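Local structure of probable tagatose 6-phosphate kinase (3TXV) at residues 267-272 with 351-356; 235-240 with 346-351. The protein probably acts in carbohydrate metabolism, perhaps as a tagatose 6-phosphate kinase, and belongs to the GatZ/KbaZ-like family of tagatose-1,6-bisphosphate aldolase subunits. All blocks are in the same frame, centred on the assembly; numbering follows the deposited sequence.

Contact 1 of 2, residues 267-272 with 351-356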
ATOM      1  N   THR A 267      -7.982  -3.930   2.241  1.00 42.50           N
ATOM      2  CA  THR A 267      -8.370  -5.298   1.907  1.00 42.51           C
ATOM      3  C   THR A 267      -7.385  -6.240   2.545  1.00 42.73           C
ATOM      4  O   THR A 267      -7.545  -7.455   2.425  1.00 43.50           O
ATOM      5  CB  THR A 267      -8.262  -5.576   0.400  1.00 42.53           C
ATOM      6  OG1 THR A 267      -6.928  -5.254  -0.040  1.00 42.66           O
ATOM      7  CG2 THR A 267      -9.328  -4.768  -0.412  1.00 41.24           C
ATOM      8  N   ASP A 268      -6.344  -5.678   3.174  1.00 42.11           N
ATOM      9  CA  ASP A 268      -5.304  -6.445   3.854  1.00 41.48           C
ATOM     10  C   ASP A 268      -5.878  -7.507   4.749  1.00 41.60           C
ATOM     11  O   ASP A 268      -6.889  -7.264   5.432  1.00 42.26           O
ATOM     12  CB  ASP A 268      -4.445  -5.520   4.672  1.00 41.18           C
ATOM     13  CG  ASP A 268      -3.652  -4.572   3.806  1.00 42.05           C
ATOM     14  OD1 ASP A 268      -4.235  -3.569   3.312  1.00 43.60           O
ATOM     15  OD2 ASP A 268      -2.442  -4.835   3.614  1.00 41.35           O
ATOM     16  N   TYR A 269      -5.248  -8.688   4.708  1.00 41.26           N
ATOM     17  CA  TYR A 269      -5.576  -9.850   5.558  1.00 40.73           C
ATOM     18  C   TYR A 269      -6.920 -10.451   5.257  1.00 41.08           C
ATOM     19  O   TYR A 269      -7.383 -11.280   6.024  1.00 42.29           O
ATOM     20  CB  TYR A 269      -5.501  -9.537   7.082  1.00 40.38           C
ATOM     21  CG  TYR A 269      -4.296  -8.744   7.489  1.00 38.10           C
ATOM     22  CD1 TYR A 269      -3.025  -9.295   7.388  1.00 38.24           C
ATOM     23  CD2 TYR A 269      -4.418  -7.443   7.930  1.00 38.12           C
ATOM     24  CE1 TYR A 269      -1.877  -8.576   7.698  1.00 39.07           C
ATOM     25  CE2 TYR A 269      -3.278  -6.690   8.256  1.00 41.36           C
ATOM     26  CZ  TYR A 269      -1.997  -7.280   8.136  1.00 41.27           C
ATOM     27  OH  TYR A 269      -0.854  -6.601   8.473  1.00 41.89           O
ATOM     28  N   GLN A 270      -7.581 -10.042   4.186  1.00 40.97           N
ATOM     29  CA  GLN A 270      -8.907 -10.621   3.917  1.00 41.53           C
ATOM     30  C   GLN A 270      -8.741 -12.044   3.348  1.00 42.59           C
ATOM     31  O   GLN A 270      -7.703 -12.337   2.745  1.00 42.49           O
ATOM     32  CB  GLN A 270      -9.747  -9.715   2.998  1.00 40.40           C
ATOM     33  CG  GLN A 270     -10.233  -8.435   3.643  1.00 39.44           C
ATOM     34  CD  GLN A 270     -11.549  -8.589   4.426  1.00 37.37           C
ATOM     35  OE1 GLN A 270     -12.440  -9.315   4.032  1.00 38.53           O
ATOM     36  NE2 GLN A 270     -11.661  -7.888   5.522  1.00 36.88           N
ATOM     37  N   THR A 271      -9.740 -12.912   3.532  1.00 44.19           N
ATOM     38  CA  THR A 271      -9.663 -14.290   2.989  1.00 46.39           C
ATOM     39  C   THR A 271      -9.791 -14.329   1.464  1.00 47.79           C
ATOM     40  O   THR A 271     -10.691 -13.689   0.914  1.00 48.37           O
ATOM     41  CB  THR A 271     -10.773 -15.225   3.530  1.00 46.63           C
ATOM     42  OG1 THR A 271     -12.072 -14.789   3.060  1.00 47.09           O
ATOM     43  CG2 THR A 271     -10.732 -15.352   5.087  1.00 46.71           C
ATOM     44  N   PRO A 272      -8.924 -15.103   0.775  1.00 48.81           N
ATOM     45  CA  PRO A 272      -8.998 -15.254  -0.682  1.00 49.63           C
ATOM     46  C   PRO A 272     -10.423 -15.226  -1.230  1.00 50.22           C
ATOM     47  O   PRO A 272     -10.650 -14.722  -2.339  1.00 50.15           O
ATOM     48  CB  PRO A 272      -8.378 -16.639  -0.927  1.00 49.64           C
ATOM     49  CG  PRO A 272      -7.540 -16.937   0.313  1.00 49.85           C
ATOM     50  CD  PRO A 272      -7.761 -15.819   1.320  1.00 49.02           C
ATOM     51  N   PHE A 351       3.800  -7.902  16.372  1.00 32.36           N
ATOM     52  CA  PHE A 351       2.809  -8.848  15.898  1.00 32.48           C
ATOM     53  C   PHE A 351       1.531  -8.300  15.341  1.00 32.65           C
ATOM     54  O   PHE A 351       0.813  -9.010  14.642  1.00 33.08           O
ATOM     55  CB  PHE A 351       2.594  -9.929  16.925  1.00 32.22           C
ATOM     56  CG  PHE A 351       3.828 -10.724  17.166  1.00 33.14           C
ATOM     57  CD1 PHE A 351       4.321 -11.581  16.166  1.00 32.70           C
ATOM     58  CD2 PHE A 351       4.541 -10.595  18.342  1.00 32.31           C
ATOM     59  CE1 PHE A 351       5.483 -12.313  16.343  1.00 30.09           C
ATOM     60  CE2 PHE A 351       5.729 -11.350  18.528  1.00 32.71           C
ATOM     61  CZ  PHE A 351       6.183 -12.203  17.526  1.00 30.38           C
ATOM     62  N   SER A 352       1.267  -7.031  15.584  1.00 32.47           N
ATOM     63  CA  SER A 352      -0.020  -6.494  15.218  1.00 32.57           C
ATOM     64  C   SER A 352      -0.152  -6.370  13.723  1.00 32.46           C
ATOM     65  O   SER A 352       0.822  -6.071  13.024  1.00 33.16           O
ATOM     66  CB  SER A 352      -0.222  -5.124  15.834  1.00 32.61           C
ATOM     67  OG  SER A 352      -0.810  -4.247  14.880  1.00 33.93           O
ATOM     68  N   TYR A 353      -1.383  -6.568  13.268  1.00 32.41           N
ATOM     69  CA  TYR A 353      -1.814  -6.375  11.893  1.00 32.14           C
ATOM     70  C   TYR A 353      -1.636  -4.943  11.373  1.00 31.91           C
ATOM     71  O   TYR A 353      -1.641  -4.747  10.164  1.00 32.04           O
ATOM     72  CB  TYR A 353      -3.312  -6.707  11.794  1.00 32.73           C
ATOM     73  CG  TYR A 353      -3.721  -8.168  11.782  1.00 32.93           C
ATOM     74  CD1 TYR A 353      -3.024  -9.111  11.018  1.00 34.66           C
ATOM     75  CD2 TYR A 353      -4.854  -8.589  12.479  1.00 33.75           C
ATOM     76  CE1 TYR A 353      -3.425 -10.444  10.962  1.00 34.87           C
ATOM     77  CE2 TYR A 353      -5.281  -9.918  12.442  1.00 35.00           C
ATOM     78  CZ  TYR A 353      -4.553 -10.846  11.688  1.00 37.17           C
ATOM     79  OH  TYR A 353      -4.948 -12.176  11.653  1.00 39.18           O
ATOM     80  N   SER A 354      -1.537  -3.942  12.253  1.00 31.71           N
ATOM     81  CA  SER A 354      -1.271  -2.546  11.808  1.00 32.12           C
ATOM     82  C   SER A 354       0.128  -2.432  11.212  1.00 32.33           C
ATOM     83  O   SER A 354       0.381  -1.560  10.358  1.00 31.98           O
ATOM     84  CB  SER A 354      -1.394  -1.508  12.930  1.00 31.85           C
ATOM     85  OG  SER A 354      -2.698  -1.476  13.478  1.00 33.00           O
ATOM     86  N   ASP A 355       1.031  -3.302  11.674  1.00 32.06           N
ATOM     87  CA  ASP A 355       2.275  -3.521  10.963  1.00 32.75           C
ATOM     88  C   ASP A 355       3.106  -2.218  10.914  1.00 32.84           C
ATOM     89  O   ASP A 355       3.742  -1.900   9.916  1.00 32.57           O
ATOM     90  CB  ASP A 355       2.000  -4.105   9.545  1.00 32.42           C
ATOM     91  CG  ASP A 355       3.294  -4.285   8.695  1.00 34.02           C
ATOM     92  OD1 ASP A 355       4.181  -5.093   9.105  1.00 37.23           O
ATOM     93  OD2 ASP A 355       3.426  -3.631   7.620  1.00 30.87           O
ATOM     94  N   ARG A 356       3.119  -1.465  12.007  1.00 33.22           N
ATOM     95  CA  ARG A 356       3.815  -0.190  11.955  1.00 33.43           C
ATOM     96  C   ARG A 356       5.288  -0.471  11.809  1.00 33.90           C
ATOM     97  O   ARG A 356       6.025   0.377  11.296  1.00 34.88           O
ATOM     98  CB  ARG A 356       3.552   0.718  13.170  1.00 33.07           C
ATOM     99  CG  ARG A 356       2.098   1.006  13.504  1.00 31.47           C
ATOM    100  CD  ARG A 356       1.379   1.800  12.444  1.00 28.28           C
ATOM    101  NE  ARG A 356       2.051   3.041  12.112  1.00 27.81           N
ATOM    102  CZ  ARG A 356       1.670   3.822  11.093  1.00 28.96           C
ATOM    103  NH1 ARG A 356       0.633   3.458  10.337  1.00 23.97           N
ATOM    104  NH2 ARG A 356       2.321   4.960  10.826  1.00 26.54           N
TER

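Contact 2 of 2, residues 235-240 with 346-351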
ATOM      1  N   GLY A 235      -8.053  -4.936  12.885  1.00 41.49           N
ATOM      2  CA  GLY A 235      -7.541  -4.348  14.144  1.00 41.60           C
ATOM      3  C   GLY A 235      -6.130  -4.803  14.427  1.00 41.67           C
ATOM      4  O   GLY A 235      -5.469  -5.288  13.522  1.00 42.60           O
ATOM      5  N   ASN A 236      -5.657  -4.666  15.662  1.00 41.94           N
ATOM      6  CA  ASN A 236      -4.385  -5.309  16.047  1.00 42.22           C
ATOM      7  C   ASN A 236      -4.402  -6.808  15.821  1.00 42.69           C
ATOM      8  O   ASN A 236      -3.515  -7.334  15.148  1.00 42.36           O
ATOM      9  CB  ASN A 236      -3.992  -5.017  17.495  1.00 41.99           C
ATOM     10  CG  ASN A 236      -3.592  -3.577  17.713  1.00 41.22           C
ATOM     11  OD1 ASN A 236      -3.043  -2.924  16.826  1.00 42.80           O
ATOM     12  ND2 ASN A 236      -3.877  -3.068  18.889  1.00 39.48           N
ATOM     13  N   GLU A 237      -5.419  -7.486  16.352  1.00 43.76           N
ATOM     14  CA  GLU A 237      -5.432  -8.953  16.342  1.00 45.37           C
ATOM     15  C   GLU A 237      -6.672  -9.609  15.806  1.00 45.85           C
ATOM     16  O   GLU A 237      -6.902 -10.796  16.091  1.00 45.96           O
ATOM     17  CB  GLU A 237      -5.264  -9.506  17.739  1.00 45.62           C
ATOM     18  CG  GLU A 237      -4.223  -8.858  18.583  1.00 48.53           C
ATOM     19  CD  GLU A 237      -4.452  -9.172  20.032  1.00 51.91           C
ATOM     20  OE1 GLU A 237      -5.480  -9.819  20.342  1.00 52.89           O
ATOM     21  OE2 GLU A 237      -3.609  -8.778  20.863  1.00 55.53           O
ATOM     22  N   ASN A 238      -7.483  -8.859  15.066  1.00 46.81           N
ATOM     23  CA  ASN A 238      -8.703  -9.415  14.481  1.00 47.81           C
ATOM     24  C   ASN A 238      -9.086  -8.732  13.170  1.00 47.02           C
ATOM     25  O   ASN A 238      -8.852  -7.550  13.006  1.00 47.17           O
ATOM     26  CB  ASN A 238      -9.839  -9.494  15.545  1.00 48.75           C
ATOM     27  CG  ASN A 238     -11.132  -8.746  15.123  1.00 53.58           C
ATOM     28  OD1 ASN A 238     -12.244  -9.349  14.996  1.00 56.49           O
ATOM     29  ND2 ASN A 238     -10.999  -7.413  14.933  1.00 56.16           N
ATOM     30  N   VAL A 239      -9.625  -9.509  12.233  1.00 47.12           N
ATOM     31  CA  VAL A 239     -10.070  -9.040  10.917  1.00 47.00           C
ATOM     32  C   VAL A 239     -11.608  -9.099  10.831  1.00 47.65           C
ATOM     33  O   VAL A 239     -12.245 -10.038  11.340  1.00 46.82           O
ATOM     34  CB  VAL A 239      -9.443  -9.919   9.789  1.00 47.19           C
ATOM     35  CG1 VAL A 239      -9.904  -9.505   8.364  1.00 46.58           C
ATOM     36  CG2 VAL A 239      -7.920  -9.933   9.894  1.00 47.12           C
ATOM     37  N   ILE A 240     -12.209  -8.087  10.200  1.00 48.45           N
ATOM     38  CA  ILE A 240     -13.645  -8.123   9.875  1.00 48.39           C
ATOM     39  C   ILE A 240     -13.739  -8.466   8.404  1.00 49.34           C
ATOM     40  O   ILE A 240     -13.189  -7.765   7.569  1.00 49.42           O
ATOM     41  CB  ILE A 240     -14.331  -6.756  10.080  1.00 48.08           C
ATOM     42  CG1 ILE A 240     -14.167  -6.192  11.504  1.00 46.60           C
ATOM     43  CG2 ILE A 240     -15.779  -6.784   9.568  1.00 48.83           C
ATOM     44  CD1 ILE A 240     -14.522  -7.100  12.624  1.00 44.91           C
ATOM     45  N   ARG A 346       4.708  -4.300  23.599  1.00 38.83           N
ATOM     46  CA  ARG A 346       5.732  -5.192  23.046  1.00 38.15           C
ATOM     47  C   ARG A 346       5.090  -6.164  22.027  1.00 37.36           C
ATOM     48  O   ARG A 346       5.397  -6.116  20.833  1.00 37.72           O
ATOM     49  CB  ARG A 346       6.519  -5.931  24.150  1.00 37.54           C
ATOM     50  CG  ARG A 346       7.809  -6.571  23.652  1.00 40.06           C
ATOM     51  CD  ARG A 346       8.739  -7.131  24.761  1.00 45.74           C
ATOM     52  NE  ARG A 346       8.464  -8.541  25.061  1.00 52.77           N
ATOM     53  CZ  ARG A 346       7.398  -8.994  25.755  1.00 57.33           C
ATOM     54  NH1 ARG A 346       6.466  -8.170  26.253  1.00 59.98           N
ATOM     55  NH2 ARG A 346       7.242 -10.295  25.956  1.00 58.04           N
ATOM     56  N   LEU A 347       4.164  -6.998  22.481  1.00 36.06           N
ATOM     57  CA  LEU A 347       3.450  -7.869  21.593  1.00 35.19           C
ATOM     58  C   LEU A 347       3.134  -7.158  20.272  1.00 34.99           C
ATOM     59  O   LEU A 347       3.431  -7.658  19.192  1.00 35.36           O
ATOM     60  CB  LEU A 347       2.192  -8.403  22.297  1.00 35.28           C
ATOM     61  CG  LEU A 347       0.950  -8.867  21.531  1.00 33.89           C
ATOM     62  CD1 LEU A 347       1.312  -9.845  20.495  1.00 35.10           C
ATOM     63  CD2 LEU A 347       0.018  -9.507  22.471  1.00 33.85           C
ATOM     64  N   GLN A 348       2.563  -5.975  20.359  1.00 34.68           N
ATOM     65  CA  GLN A 348       2.100  -5.282  19.181  1.00 34.54           C
ATOM     66  C   GLN A 348       3.151  -4.623  18.320  1.00 33.98           C
ATOM     67  O   GLN A 348       2.918  -4.398  17.129  1.00 33.82           O
ATOM     68  CB  GLN A 348       1.032  -4.275  19.540  1.00 34.63           C
ATOM     69  CG  GLN A 348      -0.268  -4.691  18.976  1.00 38.48           C
ATOM     70  CD  GLN A 348      -1.066  -5.439  19.961  1.00 44.16           C
ATOM     71  OE1 GLN A 348      -1.125  -5.034  21.122  1.00 49.22           O
ATOM     72  NE2 GLN A 348      -1.707  -6.530  19.532  1.00 44.35           N
ATOM     73  N   ARG A 349       4.292  -4.283  18.900  1.00 33.69           N
ATOM     74  CA  ARG A 349       5.368  -3.752  18.086  1.00 33.57           C
ATOM     75  C   ARG A 349       5.773  -4.758  17.003  1.00 33.50           C
ATOM     76  O   ARG A 349       6.144  -4.360  15.893  1.00 33.69           O
ATOM     77  CB  ARG A 349       6.561  -3.362  18.938  1.00 33.46           C
ATOM     78  CG  ARG A 349       6.494  -1.957  19.426  1.00 34.08           C
ATOM     79  CD  ARG A 349       7.812  -1.473  19.994  1.00 34.97           C
ATOM     80  NE  ARG A 349       8.256  -2.202  21.179  1.00 35.41           N
ATOM     81  CZ  ARG A 349       7.713  -2.078  22.385  1.00 35.43           C
ATOM     82  NH1 ARG A 349       6.675  -1.266  22.562  1.00 33.02           N
ATOM     83  NH2 ARG A 349       8.204  -2.785  23.410  1.00 34.50           N
ATOM     84  N   HIS A 350       5.663  -6.049  17.317  1.00 32.69           N
ATOM     85  CA  HIS A 350       6.093  -7.108  16.404  1.00 32.35           C
ATOM     86  C   HIS A 350       4.929  -7.782  15.679  1.00 32.34           C
ATOM     87  O   HIS A 350       5.045  -8.186  14.498  1.00 31.58           O
ATOM     88  CB  HIS A 350       6.955  -8.156  17.163  1.00 32.30           C
ATOM     89  CG  HIS A 350       8.099  -7.548  17.897  1.00 31.39           C
ATOM     90  ND1 HIS A 350       9.300  -7.259  17.290  1.00 33.07           N
ATOM     91  CD2 HIS A 350       8.202  -7.091  19.164  1.00 33.08           C
ATOM     92  CE1 HIS A 350      10.106  -6.672  18.154  1.00 32.37           C
ATOM     93  NE2 HIS A 350       9.464  -6.563  19.304  1.00 34.42           N
ATOM     94  N   PHE A 351       3.800  -7.902  16.372  1.00 32.36           N
ATOM     95  CA  PHE A 351       2.809  -8.848  15.898  1.00 32.48           C
ATOM     96  C   PHE A 351       1.531  -8.300  15.341  1.00 32.65           C
ATOM     97  O   PHE A 351       0.813  -9.010  14.642  1.00 33.08           O
ATOM     98  CB  PHE A 351       2.594  -9.929  16.925  1.00 32.22           C
ATOM     99  CG  PHE A 351       3.828 -10.724  17.166  1.00 33.14           C
ATOM    100  CD1 PHE A 351       4.321 -11.581  16.166  1.00 32.70           C
ATOM    101  CD2 PHE A 351       4.541 -10.595  18.342  1.00 32.31           C
ATOM    102  CE1 PHE A 351       5.483 -12.313  16.343  1.00 30.09           C
ATOM    103  CE2 PHE A 351       5.729 -11.350  18.528  1.00 32.71           C
ATOM    104  CZ  PHE A 351       6.183 -12.203  17.526  1.00 30.38           C
TER

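Contact 1 of 2, residues 267-272 with 351-356
The loop that follows barrel strand 261-264 meets the segment leaving helix 342-351 through a pair of tyrosines, Tyr269 and Tyr353, at one end of a TIM barrel. Of residues 267-272, Tyr269 alone touches 351-356. Its hydroxyl donates to the backbone carbonyl of Tyr353, with Tyr269 OH 2.6 Å from Tyr353 O. The hydroxyl sits well off the line of the C=O bond, at 121°, and is tilted 24° out of the carbonyl plane. While the phenol tip is held there, the ring lies against the side chain of the same residue: Tyr353 CD1 stands over the centre of one Tyr269 face, 3.4 Å above its plane, and Tyr353 CB comes within 3.5 Å of Tyr269 CE2. The two rings are neither parallel nor perpendicular; their centroids are 4.3 Å apart and their planes meet at 39°. In Tyr353, CG lies anti to the carbonyl carbon, which keeps the ring off its own carbonyl while the Tyr269 phenol spans the two. One residue therefore offers both a polar and an apolar surface to the same phenol.

Each tyrosine sits in a tight turn. Tyr269 is the third residue of a type II turn from Thr267 to Gln270, and Tyr353 the second of a type I turn from Ser352 to Asp355. Within the latter, Ser352 OG accepts from Ser354 N at 2.7 Å, forming an ST turn. Asp355 adds a marginal contact through CB, while its carboxylate is engaged by Thr293 and by a salt bridge to Arg358. Pro290, at the start of helix 290-310, also packs on Tyr269. The arrangement is a loop-to-loop junction in which a beta-alpha loop of a (beta/alpha)8 barrel is tied to the helical region that follows the eighth strand.

Contact 2 of 2, residues 235-240 with 346-351
Asn236 lays its side-chain amide over that of Gln348, the two planes stacked and only 17° apart although the side chains as a whole cross at about a right angle. The overlap runs along both chains: Asn236 CG is 3.7 Å from Gln348 CG, and Asn236 ND2 is 3.8 Å from Gln348 CD. Gln348 is bent at its second torsion (chi2 95°), and its amide lies across Asn236. Beside this pair, Glu237 reaches in with an extended chain beyond CG, although its CB does not point at the helix. Its OE2 comes to 4.0 Å from Leu347 CD2, a light touch, and its side chain crosses that of Gln348 at about a right angle, the carboxylate and amide planes 31° apart. With an alanine here in place of Gln348, the Asn236 amide is likely to lose the flat group stacked on it, and a gap would probably open between turn and helix. Asn236 is also anchored by OD1, which is hydrogen-bonded to Ser352 OG, while Tyr338 packs on Gln348. The contact thus joins the turn between the short antiparallel strands 233-234 and 239-240 to helix 342-351, whose Arg349 and His350 pack against helix 319-329.

Contacts 1 and 2 lie with their centres about 9 Å apart on the same side of the chain's centre, and they share Phe351. Along the chain their segments alternate: 235-240, 267-272, 346-351, then 351-356. The first two follow barrel strands 223-227 and 261-264, whereas the last two belong to the helical region after strand 283-288. The contacts touch through two probable hydrogen bonds: Tyr353 N lies 2.9 Å from Asn236 O, and Gln270 NE2 lies 2.6 Å from Ile240 O, so that two successive beta-alpha loops and one helix-loop segment after the eighth strand meet at the same end of the barrel.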